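Local coordinates for protein tyrocidine synthetase 3 (Brevibacillus brevis, PDB 2JGP) that probably joins amino acids by peptide bond formation during tyrocidine assembly, through a peptidyl carrier domain and the condensation domain that follows it, at residues S50-N53 against V57-P60; L150-A155 against P161-H166; L333-N338 against Q392-N397. One frame throughout, in Å; residues are numbered along the deposited sequence.

Contact 1: residues S50-N53 against V57-P60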
ATOM      1  N   SER A  50      10.740  -7.755 -26.456  1.00 66.12           N
ATOM      2  CA  SER A  50      10.289  -6.613 -25.646  1.00 66.28           C
ATOM      3  C   SER A  50      10.304  -6.897 -24.149  1.00 66.00           C
ATOM      4  O   SER A  50      10.675  -6.029 -23.359  1.00 65.61           O
ATOM      5  CB  SER A  50       8.882  -6.170 -26.054  1.00 66.33           C
ATOM      6  OG  SER A  50       8.890  -5.636 -27.364  1.00 67.88           O
ATOM      7  N   MET A  51       9.886  -8.102 -23.762  1.00 65.92           N
ATOM      8  CA  MET A  51       9.901  -8.494 -22.348  1.00 65.92           C
ATOM      9  C   MET A  51      11.328  -8.638 -21.832  1.00 65.67           C
ATOM     10  O   MET A  51      11.601  -8.333 -20.673  1.00 65.40           O
ATOM     11  CB  MET A  51       9.120  -9.793 -22.129  1.00 65.98           C
ATOM     12  CG  MET A  51       7.626  -9.659 -22.387  1.00 66.01           C
ATOM     13  SD  MET A  51       6.806  -8.523 -21.249  1.00 66.96           S
ATOM     14  CE  MET A  51       6.905  -9.443 -19.713  1.00 68.13           C
ATOM     15  N   HIS A  52      12.237  -9.092 -22.693  1.00 65.72           N
ATOM     16  CA  HIS A  52      13.651  -9.151 -22.335  1.00 65.69           C
ATOM     17  C   HIS A  52      14.231  -7.747 -22.134  1.00 65.46           C
ATOM     18  O   HIS A  52      14.949  -7.500 -21.161  1.00 65.16           O
ATOM     19  CB  HIS A  52      14.458  -9.914 -23.394  1.00 65.82           C
ATOM     20  CG  HIS A  52      15.943  -9.796 -23.220  1.00 66.75           C
ATOM     21  ND1 HIS A  52      16.627 -10.428 -22.204  1.00 68.06           N
ATOM     22  CD2 HIS A  52      16.868  -9.106 -23.926  1.00 67.15           C
ATOM     23  CE1 HIS A  52      17.913 -10.139 -22.297  1.00 68.25           C
ATOM     24  NE2 HIS A  52      18.086  -9.338 -23.333  1.00 67.78           N
ATOM     25  N   ASN A  53      13.914  -6.833 -23.048  1.00 65.12           N
ATOM     26  CA  ASN A  53      14.452  -5.472 -22.988  1.00 65.00           C
ATOM     27  C   ASN A  53      13.900  -4.641 -21.830  1.00 64.42           C
ATOM     28  O   ASN A  53      14.656  -3.942 -21.156  1.00 63.97           O
ATOM     29  CB  ASN A  53      14.213  -4.732 -24.311  1.00 65.19           C
ATOM     30  CG  ASN A  53      15.054  -5.283 -25.456  1.00 66.17           C
ATOM     31  OD1 ASN A  53      16.052  -5.974 -25.240  1.00 66.95           O
ATOM     32  ND2 ASN A  53      14.653  -4.970 -26.685  1.00 67.79           N
ATOM     33  N   VAL A  57      13.202 -10.519 -18.529  1.00 65.35           N
ATOM     34  CA  VAL A  57      12.572 -11.812 -18.336  1.00 66.01           C
ATOM     35  C   VAL A  57      12.614 -12.522 -19.677  1.00 66.55           C
ATOM     36  O   VAL A  57      12.162 -11.981 -20.683  1.00 66.92           O
ATOM     37  CB  VAL A  57      11.131 -11.680 -17.826  1.00 66.21           C
ATOM     38  CG1 VAL A  57      10.459 -13.047 -17.757  1.00 66.82           C
ATOM     39  CG2 VAL A  57      11.127 -11.013 -16.448  1.00 66.24           C
ATOM     40  N   ASP A  58      13.182 -13.720 -19.681  1.00 66.93           N
ATOM     41  CA  ASP A  58      13.394 -14.477 -20.905  1.00 67.32           C
ATOM     42  C   ASP A  58      12.318 -15.548 -21.022  1.00 67.18           C
ATOM     43  O   ASP A  58      12.344 -16.547 -20.304  1.00 67.80           O
ATOM     44  CB  ASP A  58      14.791 -15.090 -20.892  1.00 67.64           C
ATOM     45  CG  ASP A  58      15.892 -14.035 -20.829  1.00 68.69           C
ATOM     46  OD1 ASP A  58      15.793 -13.020 -21.553  1.00 70.77           O
ATOM     47  OD2 ASP A  58      16.857 -14.219 -20.055  1.00 70.00           O
ATOM     48  N   ILE A  59      11.358 -15.311 -21.908  1.00 66.70           N
ATOM     49  CA  ILE A  59      10.243 -16.219 -22.123  1.00 66.51           C
ATOM     50  C   ILE A  59      10.563 -17.054 -23.359  1.00 66.19           C
ATOM     51  O   ILE A  59      10.703 -16.496 -24.447  1.00 65.93           O
ATOM     52  CB  ILE A  59       8.933 -15.448 -22.380  1.00 66.54           C
ATOM     53  CG1 ILE A  59       8.577 -14.555 -21.187  1.00 67.05           C
ATOM     54  CG2 ILE A  59       7.788 -16.413 -22.662  1.00 66.90           C
ATOM     55  CD1 ILE A  59       7.456 -13.566 -21.500  1.00 67.45           C
ATOM     56  N   PRO A  60      10.698 -18.386 -23.200  1.00 65.84           N
ATOM     57  CA  PRO A  60      10.965 -19.202 -24.381  1.00 65.71           C
ATOM     58  C   PRO A  60       9.814 -19.090 -25.368  1.00 65.54           C
ATOM     59  O   PRO A  60       8.665 -18.975 -24.950  1.00 65.02           O
ATOM     60  CB  PRO A  60      11.056 -20.627 -23.818  1.00 65.81           C
ATOM     61  CG  PRO A  60      11.296 -20.462 -22.358  1.00 65.62           C
ATOM     62  CD  PRO A  60      10.600 -19.204 -21.978  1.00 65.91           C
TER

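Contact 2: residues L150-A155 against P161-H166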
ATOM      1  N   LEU A 150      10.156 -10.545  13.661  1.00 58.97           N
ATOM      2  CA  LEU A 150      10.038 -10.366  15.113  1.00 58.69           C
ATOM      3  C   LEU A 150      11.278 -10.844  15.888  1.00 58.75           C
ATOM      4  O   LEU A 150      11.321 -10.745  17.123  1.00 58.37           O
ATOM      5  CB  LEU A 150       8.788 -11.087  15.640  1.00 58.69           C
ATOM      6  CG  LEU A 150       7.454 -10.601  15.063  1.00 58.93           C
ATOM      7  CD1 LEU A 150       6.293 -11.318  15.736  1.00 59.55           C
ATOM      8  CD2 LEU A 150       7.313  -9.074  15.192  1.00 59.50           C
ATOM      9  N   ARG A 151      12.268 -11.378  15.174  1.00 58.62           N
ATOM     10  CA  ARG A 151      13.552 -11.745  15.770  1.00 58.78           C
ATOM     11  C   ARG A 151      14.702 -10.984  15.103  1.00 58.55           C
ATOM     12  O   ARG A 151      15.860 -11.392  15.184  1.00 58.27           O
ATOM     13  CB  ARG A 151      13.759 -13.257  15.661  1.00 58.81           C
ATOM     14  CG  ARG A 151      12.782 -14.041  16.531  1.00 60.03           C
ATOM     15  CD  ARG A 151      12.903 -15.551  16.366  1.00 60.43           C
ATOM     16  NE  ARG A 151      12.313 -16.051  15.114  1.00 61.24           N
ATOM     17  CZ  ARG A 151      12.995 -16.521  14.071  1.00 61.40           C
ATOM     18  NH1 ARG A 151      14.322 -16.558  14.068  1.00 61.40           N
ATOM     19  NH2 ARG A 151      12.336 -16.956  13.007  1.00 62.50           N
ATOM     20  N   THR A 152      14.372  -9.864  14.464  1.00 58.29           N
ATOM     21  CA  THR A 152      15.343  -9.070  13.731  1.00 58.05           C
ATOM     22  C   THR A 152      15.736  -7.830  14.532  1.00 58.02           C
ATOM     23  O   THR A 152      14.875  -7.111  15.025  1.00 57.69           O
ATOM     24  CB  THR A 152      14.777  -8.604  12.385  1.00 58.29           C
ATOM     25  OG1 THR A 152      14.472  -9.743  11.578  1.00 58.84           O
ATOM     26  CG2 THR A 152      15.781  -7.716  11.650  1.00 57.57           C
ATOM     27  N   SER A 153      17.040  -7.603  14.653  1.00 58.07           N
ATOM     28  CA  SER A 153      17.576  -6.360  15.186  1.00 57.98           C
ATOM     29  C   SER A 153      18.397  -5.723  14.079  1.00 58.23           C
ATOM     30  O   SER A 153      18.628  -6.344  13.041  1.00 57.64           O
ATOM     31  CB  SER A 153      18.449  -6.621  16.409  1.00 58.05           C
ATOM     32  OG  SER A 153      19.632  -7.331  16.074  1.00 58.25           O
ATOM     33  N   PHE A 154      18.850  -4.499  14.302  1.00 58.48           N
ATOM     34  CA  PHE A 154      19.644  -3.806  13.292  1.00 58.95           C
ATOM     35  C   PHE A 154      20.987  -3.411  13.864  1.00 59.35           C
ATOM     36  O   PHE A 154      21.100  -3.098  15.050  1.00 58.88           O
ATOM     37  CB  PHE A 154      18.918  -2.567  12.779  1.00 59.25           C
ATOM     38  CG  PHE A 154      17.595  -2.861  12.136  1.00 59.31           C
ATOM     39  CD1 PHE A 154      17.492  -3.021  10.762  1.00 59.96           C
ATOM     40  CD2 PHE A 154      16.454  -2.990  12.908  1.00 59.07           C
ATOM     41  CE1 PHE A 154      16.266  -3.294  10.172  1.00 59.69           C
ATOM     42  CE2 PHE A 154      15.224  -3.255  12.327  1.00 59.95           C
ATOM     43  CZ  PHE A 154      15.134  -3.421  10.957  1.00 60.42           C
ATOM     44  N   ALA A 155      22.000  -3.445  13.006  1.00 59.54           N
ATOM     45  CA  ALA A 155      23.339  -2.982  13.345  1.00 59.93           C
ATOM     46  C   ALA A 155      23.881  -2.239  12.136  1.00 60.30           C
ATOM     47  O   ALA A 155      23.281  -2.294  11.060  1.00 60.35           O
ATOM     48  CB  ALA A 155      24.229  -4.158  13.700  1.00 59.64           C
ATOM     49  N   PRO A 161      23.133   0.182   7.514  1.00 62.27           N
ATOM     50  CA  PRO A 161      22.263  -0.562   8.412  1.00 61.62           C
ATOM     51  C   PRO A 161      22.090  -1.962   7.837  1.00 60.89           C
ATOM     52  O   PRO A 161      21.975  -2.107   6.617  1.00 60.64           O
ATOM     53  CB  PRO A 161      20.934   0.203   8.348  1.00 61.72           C
ATOM     54  CG  PRO A 161      21.254   1.519   7.712  1.00 62.26           C
ATOM     55  CD  PRO A 161      22.449   1.325   6.884  1.00 62.52           C
ATOM     56  N   VAL A 162      22.098  -2.976   8.695  1.00 60.23           N
ATOM     57  CA  VAL A 162      21.860  -4.349   8.261  1.00 59.50           C
ATOM     58  C   VAL A 162      20.936  -5.063   9.232  1.00 59.48           C
ATOM     59  O   VAL A 162      20.843  -4.692  10.412  1.00 58.48           O
ATOM     60  CB  VAL A 162      23.172  -5.158   8.135  1.00 59.35           C
ATOM     61  CG1 VAL A 162      24.043  -4.609   7.011  1.00 58.28           C
ATOM     62  CG2 VAL A 162      23.939  -5.161   9.467  1.00 59.25           C
ATOM     63  N   GLN A 163      20.270  -6.094   8.721  1.00 59.04           N
ATOM     64  CA  GLN A 163      19.395  -6.928   9.524  1.00 59.35           C
ATOM     65  C   GLN A 163      20.202  -8.016  10.204  1.00 59.45           C
ATOM     66  O   GLN A 163      20.981  -8.720   9.558  1.00 59.36           O
ATOM     67  CB  GLN A 163      18.329  -7.581   8.653  1.00 59.37           C
ATOM     68  CG  GLN A 163      17.467  -6.607   7.905  1.00 59.96           C
ATOM     69  CD  GLN A 163      16.334  -7.295   7.192  1.00 61.01           C
ATOM     70  OE1 GLN A 163      15.333  -7.662   7.813  1.00 61.31           O
ATOM     71  NE2 GLN A 163      16.488  -7.496   5.880  1.00 60.63           N
ATOM     72  N   ASN A 164      20.011  -8.137  11.511  1.00 59.89           N
ATOM     73  CA  ASN A 164      20.638  -9.167  12.316  1.00 60.18           C
ATOM     74  C   ASN A 164      19.524 -10.091  12.796  1.00 60.60           C
ATOM     75  O   ASN A 164      18.697  -9.702  13.614  1.00 60.42           O
ATOM     76  CB  ASN A 164      21.395  -8.521  13.480  1.00 60.43           C
ATOM     77  CG  ASN A 164      22.281  -9.497  14.235  1.00 61.21           C
ATOM     78  OD1 ASN A 164      22.277 -10.697  13.975  1.00 62.09           O
ATOM     79  ND2 ASN A 164      23.049  -8.973  15.192  1.00 63.08           N
ATOM     80  N   ILE A 165      19.484 -11.301  12.246  1.00 60.83           N
ATOM     81  CA  ILE A 165      18.399 -12.242  12.522  1.00 61.40           C
ATOM     82  C   ILE A 165      18.823 -13.147  13.663  1.00 61.56           C
ATOM     83  O   ILE A 165      19.861 -13.810  13.576  1.00 61.82           O
ATOM     84  CB  ILE A 165      18.073 -13.119  11.288  1.00 61.50           C
ATOM     85  CG1 ILE A 165      17.924 -12.260  10.029  1.00 62.84           C
ATOM     86  CG2 ILE A 165      16.808 -13.933  11.526  1.00 61.60           C
ATOM     87  CD1 ILE A 165      16.851 -11.244  10.104  1.00 63.86           C
ATOM     88  N   HIS A 166      18.021 -13.179  14.728  1.00 61.56           N
ATOM     89  CA  HIS A 166      18.359 -13.962  15.909  1.00 61.78           C
ATOM     90  C   HIS A 166      17.592 -15.276  15.974  1.00 62.39           C
ATOM     91  O   HIS A 166      16.376 -15.321  15.809  1.00 61.90           O
ATOM     92  CB  HIS A 166      18.131 -13.145  17.181  1.00 61.54           C
ATOM     93  CG  HIS A 166      18.948 -11.894  17.236  1.00 61.14           C
ATOM     94  ND1 HIS A 166      20.238 -11.867  17.723  1.00 60.33           N
ATOM     95  CD2 HIS A 166      18.663 -10.628  16.853  1.00 60.65           C
ATOM     96  CE1 HIS A 166      20.708 -10.635  17.644  1.00 61.33           C
ATOM     97  NE2 HIS A 166      19.772  -9.862  17.120  1.00 60.43           N
TER
HETATM   98  O   HOH W   1      14.155  -9.907   8.825  1.00 35.66           O

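Contact 3: residues L333-N338 against Q392-N397. With NA (sodium ion), chain F.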
ATOM      1  N   LEU A 333     -12.773   6.110  -8.668  1.00 55.37           N
ATOM      2  CA  LEU A 333     -12.675   7.000  -7.506  1.00 55.21           C
ATOM      3  C   LEU A 333     -11.422   7.885  -7.545  1.00 55.22           C
ATOM      4  O   LEU A 333     -11.486   9.076  -7.217  1.00 55.10           O
ATOM      5  CB  LEU A 333     -12.700   6.188  -6.218  1.00 55.06           C
ATOM      6  CG  LEU A 333     -13.948   5.355  -5.957  1.00 54.99           C
ATOM      7  CD1 LEU A 333     -13.748   4.501  -4.719  1.00 54.55           C
ATOM      8  CD2 LEU A 333     -15.176   6.238  -5.822  1.00 55.75           C
ATOM      9  N   LEU A 334     -10.286   7.312  -7.936  1.00 55.52           N
ATOM     10  CA  LEU A 334      -9.065   8.101  -8.087  1.00 55.74           C
ATOM     11  C   LEU A 334      -9.258   9.174  -9.148  1.00 55.69           C
ATOM     12  O   LEU A 334      -8.820  10.315  -8.983  1.00 55.73           O
ATOM     13  CB  LEU A 334      -7.870   7.211  -8.454  1.00 56.12           C
ATOM     14  CG  LEU A 334      -6.537   7.927  -8.714  1.00 56.47           C
ATOM     15  CD1 LEU A 334      -6.108   8.776  -7.501  1.00 57.15           C
ATOM     16  CD2 LEU A 334      -5.468   6.906  -9.086  1.00 57.06           C
ATOM     17  N   ALA A 335      -9.906   8.796 -10.248  1.00 55.88           N
ATOM     18  CA  ALA A 335     -10.225   9.731 -11.312  1.00 55.91           C
ATOM     19  C   ALA A 335     -11.115  10.859 -10.786  1.00 55.96           C
ATOM     20  O   ALA A 335     -10.836  12.031 -11.020  1.00 56.60           O
ATOM     21  CB  ALA A 335     -10.906   8.998 -12.473  1.00 55.59           C
ATOM     22  N   ALA A 336     -12.177  10.499 -10.064  1.00 56.05           N
ATOM     23  CA  ALA A 336     -13.090  11.484  -9.474  1.00 56.35           C
ATOM     24  C   ALA A 336     -12.366  12.374  -8.463  1.00 56.37           C
ATOM     25  O   ALA A 336     -12.645  13.567  -8.350  1.00 56.83           O
ATOM     26  CB  ALA A 336     -14.275  10.784  -8.802  1.00 56.14           C
ATOM     27  N   TYR A 337     -11.429  11.784  -7.730  1.00 56.69           N
ATOM     28  CA  TYR A 337     -10.660  12.539  -6.757  1.00 56.69           C
ATOM     29  C   TYR A 337      -9.780  13.572  -7.463  1.00 56.72           C
ATOM     30  O   TYR A 337      -9.713  14.725  -7.035  1.00 57.23           O
ATOM     31  CB  TYR A 337      -9.841  11.593  -5.875  1.00 56.97           C
ATOM     32  CG  TYR A 337      -9.085  12.292  -4.774  1.00 56.77           C
ATOM     33  CD1 TYR A 337      -9.753  13.063  -3.828  1.00 56.99           C
ATOM     34  CD2 TYR A 337      -7.704  12.172  -4.668  1.00 57.19           C
ATOM     35  CE1 TYR A 337      -9.059  13.711  -2.810  1.00 56.96           C
ATOM     36  CE2 TYR A 337      -7.004  12.818  -3.654  1.00 57.40           C
ATOM     37  CZ  TYR A 337      -7.690  13.578  -2.727  1.00 57.04           C
ATOM     38  OH  TYR A 337      -7.003  14.224  -1.722  1.00 58.15           O
ATOM     39  N   ASN A 338      -9.138  13.179  -8.561  1.00 56.60           N
ATOM     40  CA  ASN A 338      -8.356  14.128  -9.363  1.00 56.84           C
ATOM     41  C   ASN A 338      -9.158  15.328  -9.890  1.00 56.94           C
ATOM     42  O   ASN A 338      -8.655  16.457  -9.902  1.00 56.70           O
ATOM     43  CB  ASN A 338      -7.663  13.433 -10.533  1.00 56.74           C
ATOM     44  CG  ASN A 338      -6.336  12.832 -10.145  1.00 56.49           C
ATOM     45  OD1 ASN A 338      -5.283  13.422 -10.395  1.00 56.95           O
ATOM     46  ND2 ASN A 338      -6.374  11.660  -9.531  1.00 55.07           N
ATOM     47  N   GLN A 392      -9.723   6.910 -18.614  1.00 54.93           N
ATOM     48  CA  GLN A 392      -8.849   6.001 -19.331  1.00 55.04           C
ATOM     49  C   GLN A 392      -7.382   6.380 -19.169  1.00 54.72           C
ATOM     50  O   GLN A 392      -6.523   5.506 -19.130  1.00 54.69           O
ATOM     51  CB  GLN A 392      -9.231   5.939 -20.808  1.00 55.22           C
ATOM     52  CG  GLN A 392     -10.585   5.286 -21.038  1.00 56.14           C
ATOM     53  CD  GLN A 392     -10.636   3.843 -20.549  1.00 57.50           C
ATOM     54  OE1 GLN A 392      -9.731   3.052 -20.822  1.00 57.90           O
ATOM     55  NE2 GLN A 392     -11.692   3.503 -19.808  1.00 57.37           N
ATOM     56  N   GLU A 393      -7.092   7.677 -19.065  1.00 54.70           N
ATOM     57  CA  GLU A 393      -5.727   8.119 -18.775  1.00 54.74           C
ATOM     58  C   GLU A 393      -5.300   7.646 -17.388  1.00 54.62           C
ATOM     59  O   GLU A 393      -4.189   7.139 -17.213  1.00 54.57           O
ATOM     60  CB  GLU A 393      -5.603   9.638 -18.886  1.00 54.67           C
ATOM     61  CG  GLU A 393      -5.866  10.185 -20.280  1.00 55.15           C
ATOM     62  CD  GLU A 393      -5.723  11.689 -20.349  1.00 55.83           C
ATOM     63  OE1 GLU A 393      -5.564  12.330 -19.285  1.00 56.05           O
ATOM     64  OE2 GLU A 393      -5.783  12.229 -21.467  1.00 56.06           O
ATOM     65  N   VAL A 394      -6.197   7.800 -16.414  1.00 54.71           N
ATOM     66  CA  VAL A 394      -5.968   7.339 -15.036  1.00 54.70           C
ATOM     67  C   VAL A 394      -5.703   5.838 -14.989  1.00 55.12           C
ATOM     68  O   VAL A 394      -4.791   5.385 -14.294  1.00 55.13           O
ATOM     69  CB  VAL A 394      -7.164   7.684 -14.104  1.00 54.69           C
ATOM     70  CG1 VAL A 394      -6.994   7.043 -12.723  1.00 54.74           C
ATOM     71  CG2 VAL A 394      -7.315   9.199 -13.968  1.00 54.75           C
ATOM     72  N   LYS A 395      -6.481   5.073 -15.748  1.00 55.22           N
ATOM     73  CA  LYS A 395      -6.281   3.629 -15.833  1.00 55.13           C
ATOM     74  C   LYS A 395      -4.917   3.295 -16.418  1.00 55.29           C
ATOM     75  O   LYS A 395      -4.184   2.470 -15.868  1.00 55.45           O
ATOM     76  CB  LYS A 395      -7.363   2.983 -16.698  1.00 55.20           C
ATOM     77  CG  LYS A 395      -7.073   1.538 -17.070  1.00 55.06           C
ATOM     78  CD  LYS A 395      -8.093   1.003 -18.053  1.00 54.79           C
ATOM     79  CE  LYS A 395      -7.836  -0.459 -18.360  1.00 54.98           C
ATOM     80  NZ  LYS A 395      -8.917  -1.030 -19.204  1.00 55.14           N
ATOM     81  N   GLN A 396      -4.597   3.925 -17.544  1.00 55.30           N
ATOM     82  CA  GLN A 396      -3.344   3.680 -18.244  1.00 55.91           C
ATOM     83  C   GLN A 396      -2.135   4.022 -17.377  1.00 55.48           C
ATOM     84  O   GLN A 396      -1.168   3.261 -17.319  1.00 55.22           O
ATOM     85  CB  GLN A 396      -3.303   4.479 -19.554  1.00 56.34           C
ATOM     86  CG  GLN A 396      -2.307   3.970 -20.575  1.00 58.44           C
ATOM     87  CD  GLN A 396      -2.465   2.479 -20.868  1.00 59.79           C
ATOM     88  OE1 GLN A 396      -1.565   1.687 -20.585  1.00 63.34           O
ATOM     89  NE2 GLN A 396      -3.618   2.090 -21.384  1.00 60.49           N
ATOM     90  N   ASN A 397      -2.195   5.169 -16.710  1.00 55.02           N
ATOM     91  CA  ASN A 397      -1.112   5.600 -15.836  1.00 54.75           C
ATOM     92  C   ASN A 397      -0.989   4.715 -14.603  1.00 54.71           C
ATOM     93  O   ASN A 397       0.113   4.509 -14.094  1.00 54.49           O
ATOM     94  CB  ASN A 397      -1.305   7.065 -15.439  1.00 54.98           C
ATOM     95  CG  ASN A 397      -1.081   8.009 -16.597  1.00 54.65           C
ATOM     96  OD1 ASN A 397      -0.273   7.733 -17.493  1.00 56.23           O
ATOM     97  ND2 ASN A 397      -1.806   9.123 -16.605  1.00 55.13           N
TER
HETATM   98 NA    NA F1527      -0.349   0.082 -19.698  1.00 69.22          NA
HETATM   99  O   HOH W   2      -1.710  -1.427 -20.860  1.00 45.46           O
HETATM  100  O   HOH W   3       0.986  -0.837 -18.356  1.00 50.10           O

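Contact 1: residues S50-N53 against V57-P60
Met51 and Ile59 meet inside the helical bundle of the peptidyl carrier domain, where the end of helix 41-55 is followed by the loop that leads into helix 61-66. The contact illustrates how a small domain can put the two ends of one interface into quite different surroundings. On the inner side, CG of Met51 lies 4.0 Å from CD1 of Ile59, and CB of Met51 is nearly as close to that methyl. Ile59 presents this tip because its CG1 branch lies opposite the carbonyl carbon and then runs on extended to CD1, whereas the thioether chain of Met51 is bent at both chi2 and chi3 and stays compact. Leu15 and Val18 of helix 10-23 and Ile77 of helix 70-79 also press on Met51, while Leu73 and Ile77 pack on Ile59, so the pair belongs to the buried core between the helices. Val57 is buried as well, against Trp11 and Phe86.

Between core and surface the backbone adds a link of its own: Val57 N gives Met51 O a long, weak bond of 3.5 Å. It ties the returning chain to a carbonyl near the end of the helix.

The outer side is looser and open to solvent. His52 and Asp58 are both exposed and run side by side in the same direction, their ring and carboxylate planes turned 29° apart. His52 swings CG away from its backbone N (chi1 169°), which carries the imidazole alongside the acid. What joins them is a short but poorly aimed, weak hydrogen bond: ND1 of His52 lies 2.8 Å from OD1 of Asp58, with an angle at the hydrogen of only 130°.

Contact 2: residues L150-A155 against P161-H166
His166 and Ser153 meet through the edge of a ring: NE2 of the imidazole and OG of the serine lie 2.7 Å apart in a hydrogen bond that either could donate. Ser153 holds OG in the cramped site between its backbone N and carbonyl carbon (chi1 67°), which turns the hydroxyl toward the imidazole edge, while OD1 of Asn164 lies over one imidazole face, displaced toward the rim. Beyond His166, Arg151 folds its bent chain back so that NH1 gives a hydrogen bond of 3.0 Å to His166 O, which lies close to the guanidinium plane; NE of the same arginine is held by Ile144 O.

These residues close the open end of a beta hairpin, strands 152-157 and 160-165 of the condensation domain. Its backbone ladder is regular, Ser153 with Asn164 and Ala155 with Val162 forming the hydrogen-bonded pairs.

The opposite face carries Thr152, Phe154, Gln163 and Ile165, whose CD1 sits 3.2 Å from OG1 of Thr152. The side chains of Phe154 and Gln163 run alongside each other, ring and amide planes 16° apart, with CE1 of Phe154 4.2 Å from CG of Gln163. One water donates to both OG1 of Thr152 and OE1 of Gln163, while Glu148 O also bonds that hydroxyl and Pro98 O takes NE2 of Gln163.

Contact 3: residues L333-N338 against Q392-N397
Where helices 329-345 and 387-403 pack, Val394 carries the contact between 333-338 and 392-397, setting one methyl against Leu334 and the other against Ala335. CG1 of Val394 lies 3.9 Å from CD2 of Leu334, and CG2 of Val394 is the same 3.9 Å from CB of Ala335. The valine torsion sends CG1 opposite its backbone N (chi1 173°), which splits the two branches between neighbouring residues of the facing helix. The small alanine is consistent with the close backbones, the CA atoms of Ala335 and Val394 being 6.1 Å apart; Phe387 and Leu391 also touch Ala335.

This packing belongs to the condensation domain, whose fold is related to that of chloramphenicol acetyltransferase. Strand 350-356 supports the leucine side through Val352, and Met377 of strand 373-379 also touches Leu334.

Next to the apolar patch, Asn338 turns its amide back on its own helix. ND2 of Asn338 reaches Leu334 O at 2.8 Å, above the carbonyl plane, while Asn338 N comes to the same oxygen from the other face, so two donors grip it. Gln396 takes no part in this packing: its OE1 binds a sodium ion at 2.2 Å, with Asp400 and two waters as the other ligands.

In the fold
Along the chain the three contacts follow one another without interleaving. Contact 1 lies in the carrier domain; contacts 2 and 3 lie in the condensation domain. The centres of contacts 2 and 3 are about 40 Å apart, on opposite sides of the centre of the chain, and they share neither a helix nor a strand, consistent with the two-lobed build of condensation domains. Contact 1 is nearer to contact 3, about 29 Å between centres and about 13 Å between nearest atoms, than to contact 2, at about 36 Å between centres. This part of the carrier domain thus lies closer to the helices of contact 3 than to the hairpin of contact 2, and each contact joins elements of its own domain.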